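Long-range contact in probable zinc protease PqqL (Escherichia coli, PDB 6OFT), which probably acts as a zinc-dependent endopeptidase of the M16 family in the periplasm, this chain being the first half of the protein: residues A[121-135]-A[178-190]. Numbering follows the deposited sequence.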
ATOM      1  N   SER A 121      -6.510 -22.893  -6.080  1.00 22.38           N
ATOM      2  CA  SER A 121      -5.625 -23.280  -4.984  1.00 22.89           C
ATOM      3  C   SER A 121      -4.592 -24.369  -5.320  1.00 29.01           C
ATOM      4  O   SER A 121      -3.472 -24.279  -4.817  1.00 30.10           O
ATOM      5  CB  SER A 121      -6.432 -23.692  -3.759  1.00 24.90           C
ATOM      6  OG  SER A 121      -7.163 -22.586  -3.253  1.00 34.47           O
ATOM      7  N   ASN A 122      -4.964 -25.397  -6.126  1.00 26.52           N
ATOM      8  CA  ASN A 122      -4.072 -26.527  -6.456  1.00 27.42           C
ATOM      9  C   ASN A 122      -4.351 -27.254  -7.799  1.00 31.75           C
ATOM     10  O   ASN A 122      -3.694 -28.262  -8.070  1.00 32.80           O
ATOM     11  CB  ASN A 122      -4.097 -27.560  -5.299  1.00 28.13           C
ATOM     12  CG  ASN A 122      -5.353 -28.407  -5.229  1.00 46.62           C
ATOM     13  OD1 ASN A 122      -6.419 -28.072  -5.772  1.00 34.72           O
ATOM     14  ND2 ASN A 122      -5.245 -29.548  -4.571  1.00 42.98           N
ATOM     15  N   ALA A 123      -5.328 -26.797  -8.612  1.00 26.95           N
ATOM     16  CA  ALA A 123      -5.674 -27.543  -9.832  1.00 26.53           C
ATOM     17  C   ALA A 123      -5.542 -26.757 -11.153  1.00 29.20           C
ATOM     18  O   ALA A 123      -6.093 -27.194 -12.169  1.00 28.49           O
ATOM     19  CB  ALA A 123      -7.062 -28.152  -9.701  1.00 26.98           C
ATOM     20  N   ALA A 124      -4.751 -25.668 -11.167  1.00 25.68           N
ATOM     21  CA  ALA A 124      -4.460 -24.907 -12.401  1.00 26.34           C
ATOM     22  C   ALA A 124      -3.613 -25.827 -13.302  1.00 30.10           C
ATOM     23  O   ALA A 124      -2.748 -26.538 -12.782  1.00 29.08           O
ATOM     24  CB  ALA A 124      -3.687 -23.646 -12.076  1.00 26.60           C
ATOM     25  N   THR A 125      -3.873 -25.836 -14.624  1.00 27.78           N
ATOM     26  CA  THR A 125      -3.219 -26.789 -15.542  1.00 29.59           C
ATOM     27  C   THR A 125      -2.029 -26.262 -16.368  1.00 35.51           C
ATOM     28  O   THR A 125      -1.217 -27.088 -16.803  1.00 36.94           O
ATOM     29  CB  THR A 125      -4.249 -27.436 -16.487  1.00 36.16           C
ATOM     30  OG1 THR A 125      -4.959 -26.416 -17.191  1.00 34.77           O
ATOM     31  CG2 THR A 125      -5.226 -28.349 -15.745  1.00 34.37           C
ATOM     32  N   PHE A 126      -1.930 -24.934 -16.621  1.00 31.07           N
ATOM     33  CA  PHE A 126      -0.829 -24.353 -17.412  1.00 30.54           C
ATOM     34  C   PHE A 126      -0.638 -25.051 -18.768  1.00 34.15           C
ATOM     35  O   PHE A 126       0.457 -25.525 -19.063  1.00 33.55           O
ATOM     36  CB  PHE A 126       0.505 -24.327 -16.627  1.00 31.78           C
ATOM     37  CG  PHE A 126       0.431 -23.673 -15.278  1.00 32.08           C
ATOM     38  CD1 PHE A 126       0.612 -22.301 -15.141  1.00 34.27           C
ATOM     39  CD2 PHE A 126       0.160 -24.425 -14.137  1.00 33.59           C
ATOM     40  CE1 PHE A 126       0.522 -21.690 -13.885  1.00 34.52           C
ATOM     41  CE2 PHE A 126       0.080 -23.816 -12.885  1.00 35.74           C
ATOM     42  CZ  PHE A 126       0.254 -22.452 -12.769  1.00 33.30           C
ATOM     43  N   GLU A 127      -1.715 -25.120 -19.576  1.00 31.63           N
ATOM     44  CA  GLU A 127      -1.702 -25.706 -20.922  1.00 33.24           C
ATOM     45  C   GLU A 127      -0.765 -24.877 -21.800  1.00 35.65           C
ATOM     46  O   GLU A 127      -0.824 -23.646 -21.760  1.00 34.13           O
ATOM     47  CB  GLU A 127      -3.119 -25.692 -21.535  1.00 35.45           C
ATOM     48  CG  GLU A 127      -4.156 -26.517 -20.784  1.00 50.14           C
ATOM     49  CD  GLU A 127      -5.596 -26.162 -21.120  1.00 73.36           C
ATOM     50  OE1 GLU A 127      -6.266 -25.537 -20.266  1.00 45.53           O
ATOM     51  OE2 GLU A 127      -6.056 -26.507 -22.232  1.00 78.14           O
ATOM     52  N   LYS A 128       0.112 -25.549 -22.564  1.00 33.24           N
ATOM     53  CA  LYS A 128       1.110 -24.945 -23.459  1.00 33.31           C
ATOM     54  C   LYS A 128       0.527 -23.808 -24.302  1.00 38.08           C
ATOM     55  O   LYS A 128       1.070 -22.704 -24.297  1.00 36.06           O
ATOM     56  CB  LYS A 128       1.723 -26.019 -24.379  1.00 36.09           C
ATOM     57  CG  LYS A 128       3.056 -25.616 -24.987  1.00 43.66           C
ATOM     58  CD  LYS A 128       3.101 -25.868 -26.481  1.00 50.25           C
ATOM     59  CE  LYS A 128       4.482 -25.642 -27.050  1.00 57.42           C
ATOM     60  NZ  LYS A 128       4.907 -24.214 -26.984  1.00 62.58           N
ATOM     61  N   LEU A 129      -0.594 -24.088 -25.002  1.00 36.30           N
ATOM     62  CA  LEU A 129      -1.275 -23.134 -25.870  1.00 36.30           C
ATOM     63  C   LEU A 129      -1.745 -21.898 -25.114  1.00 35.50           C
ATOM     64  O   LEU A 129      -1.586 -20.794 -25.632  1.00 35.03           O
ATOM     65  CB  LEU A 129      -2.421 -23.806 -26.645  1.00 37.37           C
ATOM     66  CG  LEU A 129      -2.018 -24.648 -27.875  1.00 44.31           C
ATOM     67  CD1 LEU A 129      -3.124 -25.633 -28.252  1.00 45.43           C
ATOM     68  CD2 LEU A 129      -1.669 -23.772 -29.072  1.00 47.36           C
ATOM     69  N   GLU A 130      -2.247 -22.077 -23.873  1.00 29.53           N
ATOM     70  CA  GLU A 130      -2.716 -20.983 -23.001  1.00 27.73           C
ATOM     71  C   GLU A 130      -1.582 -20.130 -22.487  1.00 30.29           C
ATOM     72  O   GLU A 130      -1.729 -18.905 -22.427  1.00 30.52           O
ATOM     73  CB  GLU A 130      -3.584 -21.504 -21.832  1.00 28.14           C
ATOM     74  CG  GLU A 130      -4.918 -22.086 -22.276  1.00 35.99           C
ATOM     75  CD  GLU A 130      -5.940 -21.141 -22.880  1.00 53.29           C
ATOM     76  OE1 GLU A 130      -5.801 -19.903 -22.734  1.00 42.87           O
ATOM     77  OE2 GLU A 130      -6.895 -21.651 -23.503  1.00 52.39           O
ATOM     78  N   VAL A 131      -0.465 -20.767 -22.086  1.00 26.84           N
ATOM     79  CA  VAL A 131       0.753 -20.087 -21.623  1.00 26.68           C
ATOM     80  C   VAL A 131       1.260 -19.175 -22.772  1.00 33.29           C
ATOM     81  O   VAL A 131       1.452 -17.987 -22.552  1.00 33.42           O
ATOM     82  CB  VAL A 131       1.831 -21.099 -21.126  1.00 29.73           C
ATOM     83  CG1 VAL A 131       3.181 -20.425 -20.910  1.00 28.93           C
ATOM     84  CG2 VAL A 131       1.375 -21.809 -19.846  1.00 28.90           C
ATOM     85  N   ASP A 132       1.394 -19.729 -23.996  1.00 32.44           N
ATOM     86  CA  ASP A 132       1.821 -19.006 -25.199  1.00 33.30           C
ATOM     87  C   ASP A 132       0.932 -17.801 -25.491  1.00 37.45           C
ATOM     88  O   ASP A 132       1.449 -16.733 -25.835  1.00 38.23           O
ATOM     89  CB  ASP A 132       1.893 -19.948 -26.409  1.00 35.98           C
ATOM     90  CG  ASP A 132       3.006 -20.988 -26.343  1.00 49.64           C
ATOM     91  OD1 ASP A 132       3.952 -20.806 -25.535  1.00 50.46           O
ATOM     92  OD2 ASP A 132       2.941 -21.971 -27.107  1.00 54.97           O
ATOM     93  N   ALA A 133      -0.392 -17.949 -25.281  1.00 33.06           N
ATOM     94  CA  ALA A 133      -1.348 -16.864 -25.467  1.00 32.05           C
ATOM     95  C   ALA A 133      -1.113 -15.762 -24.447  1.00 34.77           C
ATOM     96  O   ALA A 133      -1.125 -14.593 -24.825  1.00 35.07           O
ATOM     97  CB  ALA A 133      -2.775 -17.382 -25.364  1.00 32.68           C
ATOM     98  N   GLU A 134      -0.830 -16.122 -23.173  1.00 29.42           N
ATOM     99  CA  GLU A 134      -0.598 -15.128 -22.130  1.00 28.42           C
ATOM    100  C   GLU A 134       0.722 -14.356 -22.273  1.00 31.93           C
ATOM    101  O   GLU A 134       0.812 -13.249 -21.740  1.00 30.56           O
ATOM    102  CB  GLU A 134      -0.730 -15.729 -20.715  1.00 28.75           C
ATOM    103  CG  GLU A 134      -2.160 -15.877 -20.241  1.00 33.80           C
ATOM    104  CD  GLU A 134      -3.051 -14.652 -20.287  1.00 44.16           C
ATOM    105  OE1 GLU A 134      -2.696 -13.618 -19.675  1.00 37.84           O
ATOM    106  OE2 GLU A 134      -4.122 -14.740 -20.927  1.00 39.80           O
ATOM    107  N   ARG A 135       1.734 -14.910 -22.982  1.00 30.15           N
ATOM    108  CA  ARG A 135       3.010 -14.194 -23.188  1.00 30.79           C
ATOM    109  C   ARG A 135       2.750 -12.856 -23.904  1.00 35.73           C
ATOM    110  O   ARG A 135       3.191 -11.813 -23.422  1.00 34.74           O
ATOM    111  CB  ARG A 135       4.021 -15.026 -23.978  1.00 31.50           C
ATOM    112  CG  ARG A 135       4.210 -16.444 -23.481  1.00 32.32           C
ATOM    113  CD  ARG A 135       5.166 -17.189 -24.387  1.00 33.93           C
ATOM    114  NE  ARG A 135       5.301 -18.593 -24.008  1.00 40.08           N
ATOM    115  CZ  ARG A 135       6.079 -19.040 -23.027  1.00 50.39           C
ATOM    116  NH1 ARG A 135       6.795 -18.192 -22.297  1.00 31.07           N
ATOM    117  NH2 ARG A 135       6.135 -20.338 -22.758  1.00 38.96           N
ATOM    118  N   VAL A 178       9.159 -13.590 -19.617  1.00 32.07           N
ATOM    119  CA  VAL A 178       7.768 -13.739 -20.088  1.00 31.25           C
ATOM    120  C   VAL A 178       7.721 -14.530 -21.422  1.00 35.43           C
ATOM    121  O   VAL A 178       6.867 -15.409 -21.591  1.00 34.30           O
ATOM    122  CB  VAL A 178       7.053 -12.348 -20.134  1.00 34.16           C
ATOM    123  CG1 VAL A 178       5.730 -12.385 -20.907  1.00 34.03           C
ATOM    124  CG2 VAL A 178       6.833 -11.806 -18.725  1.00 33.17           C
ATOM    125  N   ALA A 179       8.693 -14.269 -22.324  1.00 32.59           N
ATOM    126  CA  ALA A 179       8.797 -14.917 -23.633  1.00 32.80           C
ATOM    127  C   ALA A 179       9.312 -16.364 -23.602  1.00 37.29           C
ATOM    128  O   ALA A 179       8.896 -17.154 -24.448  1.00 36.78           O
ATOM    129  CB  ALA A 179       9.684 -14.079 -24.554  1.00 34.06           C
ATOM    130  N   THR A 180      10.218 -16.708 -22.647  1.00 34.14           N
ATOM    131  CA  THR A 180      10.906 -18.010 -22.583  1.00 34.37           C
ATOM    132  C   THR A 180      10.496 -18.983 -21.459  1.00 37.78           C
ATOM    133  O   THR A 180      10.756 -20.184 -21.591  1.00 39.01           O
ATOM    134  CB  THR A 180      12.417 -17.787 -22.493  1.00 44.56           C
ATOM    135  OG1 THR A 180      12.704 -17.050 -21.307  1.00 44.46           O
ATOM    136  CG2 THR A 180      12.992 -17.076 -23.721  1.00 45.59           C
ATOM    137  N   VAL A 181       9.907 -18.486 -20.356  1.00 30.97           N
ATOM    138  CA  VAL A 181       9.494 -19.323 -19.215  1.00 29.03           C
ATOM    139  C   VAL A 181       8.590 -20.482 -19.685  1.00 31.93           C
ATOM    140  O   VAL A 181       7.642 -20.271 -20.439  1.00 29.55           O
ATOM    141  CB  VAL A 181       8.896 -18.494 -18.035  1.00 30.56           C
ATOM    142  CG1 VAL A 181       7.522 -17.917 -18.366  1.00 29.24           C
ATOM    143  CG2 VAL A 181       8.871 -19.295 -16.738  1.00 29.97           C
ATOM    144  N   THR A 182       8.959 -21.709 -19.321  1.00 30.71           N
ATOM    145  CA  THR A 182       8.214 -22.892 -19.763  1.00 30.75           C
ATOM    146  C   THR A 182       6.976 -23.113 -18.903  1.00 33.92           C
ATOM    147  O   THR A 182       6.999 -22.736 -17.725  1.00 32.29           O
ATOM    148  CB  THR A 182       9.106 -24.162 -19.764  1.00 38.24           C
ATOM    149  OG1 THR A 182       9.339 -24.598 -18.423  1.00 37.77           O
ATOM    150  CG2 THR A 182      10.422 -23.988 -20.536  1.00 36.02           C
ATOM    151  N   PRO A 183       5.939 -23.835 -19.414  1.00 31.28           N
ATOM    152  CA  PRO A 183       4.786 -24.170 -18.556  1.00 30.46           C
ATOM    153  C   PRO A 183       5.202 -24.962 -17.309  1.00 33.55           C
ATOM    154  O   PRO A 183       4.594 -24.786 -16.265  1.00 31.86           O
ATOM    155  CB  PRO A 183       3.891 -24.995 -19.481  1.00 32.43           C
ATOM    156  CG  PRO A 183       4.253 -24.532 -20.855  1.00 37.16           C
ATOM    157  CD  PRO A 183       5.743 -24.356 -20.783  1.00 33.10           C
ATOM    158  N   ALA A 184       6.266 -25.789 -17.409  1.00 31.21           N
ATOM    159  CA  ALA A 184       6.784 -26.582 -16.289  1.00 31.08           C
ATOM    160  C   ALA A 184       7.408 -25.671 -15.227  1.00 31.92           C
ATOM    161  O   ALA A 184       7.232 -25.930 -14.043  1.00 31.36           O
ATOM    162  CB  ALA A 184       7.794 -27.613 -16.780  1.00 32.85           C
ATOM    163  N   GLN A 185       8.102 -24.590 -15.644  1.00 27.53           N
ATOM    164  CA  GLN A 185       8.688 -23.607 -14.718  1.00 26.46           C
ATOM    165  C   GLN A 185       7.596 -22.792 -13.985  1.00 30.41           C
ATOM    166  O   GLN A 185       7.736 -22.493 -12.795  1.00 29.04           O
ATOM    167  CB  GLN A 185       9.672 -22.685 -15.440  1.00 27.87           C
ATOM    168  CG  GLN A 185      11.010 -23.354 -15.758  1.00 35.69           C
ATOM    169  CD  GLN A 185      11.883 -22.558 -16.708  1.00 51.03           C
ATOM    170  OE1 GLN A 185      11.414 -21.873 -17.631  1.00 39.69           O
ATOM    171  NE2 GLN A 185      13.188 -22.651 -16.512  1.00 49.44           N
ATOM    172  N   LEU A 186       6.507 -22.449 -14.691  1.00 27.84           N
ATOM    173  CA  LEU A 186       5.369 -21.728 -14.097  1.00 26.77           C
ATOM    174  C   LEU A 186       4.690 -22.624 -13.067  1.00 28.38           C
ATOM    175  O   LEU A 186       4.345 -22.156 -11.984  1.00 27.36           O
ATOM    176  CB  LEU A 186       4.349 -21.322 -15.173  1.00 26.69           C
ATOM    177  CG  LEU A 186       4.794 -20.297 -16.192  1.00 30.57           C
ATOM    178  CD1 LEU A 186       3.753 -20.169 -17.275  1.00 30.82           C
ATOM    179  CD2 LEU A 186       5.046 -18.927 -15.539  1.00 31.39           C
ATOM    180  N   ARG A 187       4.549 -23.925 -13.403  1.00 24.71           N
ATOM    181  CA  ARG A 187       3.960 -24.972 -12.565  1.00 24.75           C
ATOM    182  C   ARG A 187       4.805 -25.146 -11.309  1.00 29.23           C
ATOM    183  O   ARG A 187       4.250 -25.318 -10.236  1.00 28.48           O
ATOM    184  CB  ARG A 187       3.920 -26.303 -13.348  1.00 26.28           C
ATOM    185  CG  ARG A 187       2.866 -27.306 -12.888  1.00 41.41           C
ATOM    186  CD  ARG A 187       2.930 -28.631 -13.658  1.00 53.58           C
ATOM    187  NE  ARG A 187       3.142 -28.441 -15.100  1.00 62.15           N
ATOM    188  CZ  ARG A 187       2.172 -28.354 -16.007  1.00 73.90           C
ATOM    189  NH1 ARG A 187       0.901 -28.475 -15.643  1.00 56.73           N
ATOM    190  NH2 ARG A 187       2.467 -28.164 -17.287  1.00 61.69           N
ATOM    191  N   GLN A 188       6.148 -25.111 -11.446  1.00 27.53           N
ATOM    192  CA  GLN A 188       7.080 -25.260 -10.326  1.00 27.91           C
ATOM    193  C   GLN A 188       6.889 -24.144  -9.275  1.00 30.79           C
ATOM    194  O   GLN A 188       6.796 -24.451  -8.084  1.00 30.81           O
ATOM    195  CB  GLN A 188       8.522 -25.307 -10.859  1.00 30.27           C
ATOM    196  CG  GLN A 188       9.600 -25.619  -9.824  1.00 51.57           C
ATOM    197  CD  GLN A 188      10.963 -25.914 -10.438  1.00 73.56           C
ATOM    198  OE1 GLN A 188      11.818 -26.554  -9.813  1.00 68.10           O
ATOM    199  NE2 GLN A 188      11.210 -25.463 -11.671  1.00 64.42           N
ATOM    200  N   PHE A 189       6.806 -22.868  -9.711  1.00 25.33           N
ATOM    201  CA  PHE A 189       6.587 -21.730  -8.800  1.00 24.28           C
ATOM    202  C   PHE A 189       5.233 -21.899  -8.104  1.00 27.83           C
ATOM    203  O   PHE A 189       5.152 -21.785  -6.886  1.00 28.57           O
ATOM    204  CB  PHE A 189       6.628 -20.397  -9.575  1.00 25.27           C
ATOM    205  CG  PHE A 189       6.491 -19.149  -8.731  1.00 25.13           C
ATOM    206  CD1 PHE A 189       7.615 -18.456  -8.298  1.00 26.13           C
ATOM    207  CD2 PHE A 189       5.232 -18.648  -8.396  1.00 25.65           C
ATOM    208  CE1 PHE A 189       7.487 -17.295  -7.524  1.00 26.29           C
ATOM    209  CE2 PHE A 189       5.106 -17.490  -7.624  1.00 27.31           C
ATOM    210  CZ  PHE A 189       6.232 -16.818  -7.197  1.00 25.34           C
ATOM    211  N   TYR A 190       4.187 -22.197  -8.886  1.00 23.43           N
ATOM    212  CA  TYR A 190       2.827 -22.441  -8.412  1.00 23.22           C
ATOM    213  C   TYR A 190       2.772 -23.510  -7.323  1.00 28.95           C
ATOM    214  O   TYR A 190       2.185 -23.262  -6.271  1.00 28.10           O
ATOM    215  CB  TYR A 190       1.945 -22.837  -9.597  1.00 24.12           C
ATOM    216  CG  TYR A 190       0.519 -23.216  -9.263  1.00 24.60           C
ATOM    217  CD1 TYR A 190      -0.409 -22.250  -8.883  1.00 25.43           C
ATOM    218  CD2 TYR A 190       0.063 -24.520  -9.453  1.00 25.13           C
ATOM    219  CE1 TYR A 190      -1.742 -22.580  -8.655  1.00 26.34           C
ATOM    220  CE2 TYR A 190      -1.272 -24.857  -9.244  1.00 25.41           C
ATOM    221  CZ  TYR A 190      -2.174 -23.882  -8.851  1.00 30.45           C
ATOM    222  OH  TYR A 190      -3.492 -24.205  -8.638  1.00 31.64           O
TER
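Ala124 meets the end of Tyr190. Its backbone N donates a nearly straight hydrogen bond to Tyr190 OH, 3.2 Å away, and its CB lies against Tyr190 CZ. Tyr190 OH is also bonded to Trp120 O, tying helix 183-193 to helix 107-122. Thr125 O accepts from Arg187 NH1 at 2.8 Å, from well above the carbonyl plane. Arg187 gets there by a bend at chi3 (-42°). Buried Phe126 turns its ring edge to the face of Tyr190, a T-shaped pair with planes at 69°. One Phe126 face lies over the Arg187 backbone, and CD1 packs on Leu186 CB at 3.9 Å. Val131 CG1 meets Leu186 CD1 tip to tip at 3.7 Å, while Val131 CG2 touches Pro183 CB. Arg135 NH1 and NH2 both grip Val181 O, at 2.9 and 2.8 Å, and NH1 also reaches Val178 O. Arg135 NE donates to Asp132 OD1 in the guanidinium plane, part of a salt bridge that helps fix the group's rotation. The arginine holds the end of helix 175-180 and the turn into helix 183-193, where Thr182 and Gln185 form a capping box. Segments 128-135 and 183-190 run at 90° to each other. The Val178 side chain lies about 6 Å from that of His54, a predicted zinc ligand with His58 and Glu134. His54, the predicted proton acceptor Glu57 and His58 form the inverted HxxEH motif of M16 peptidases.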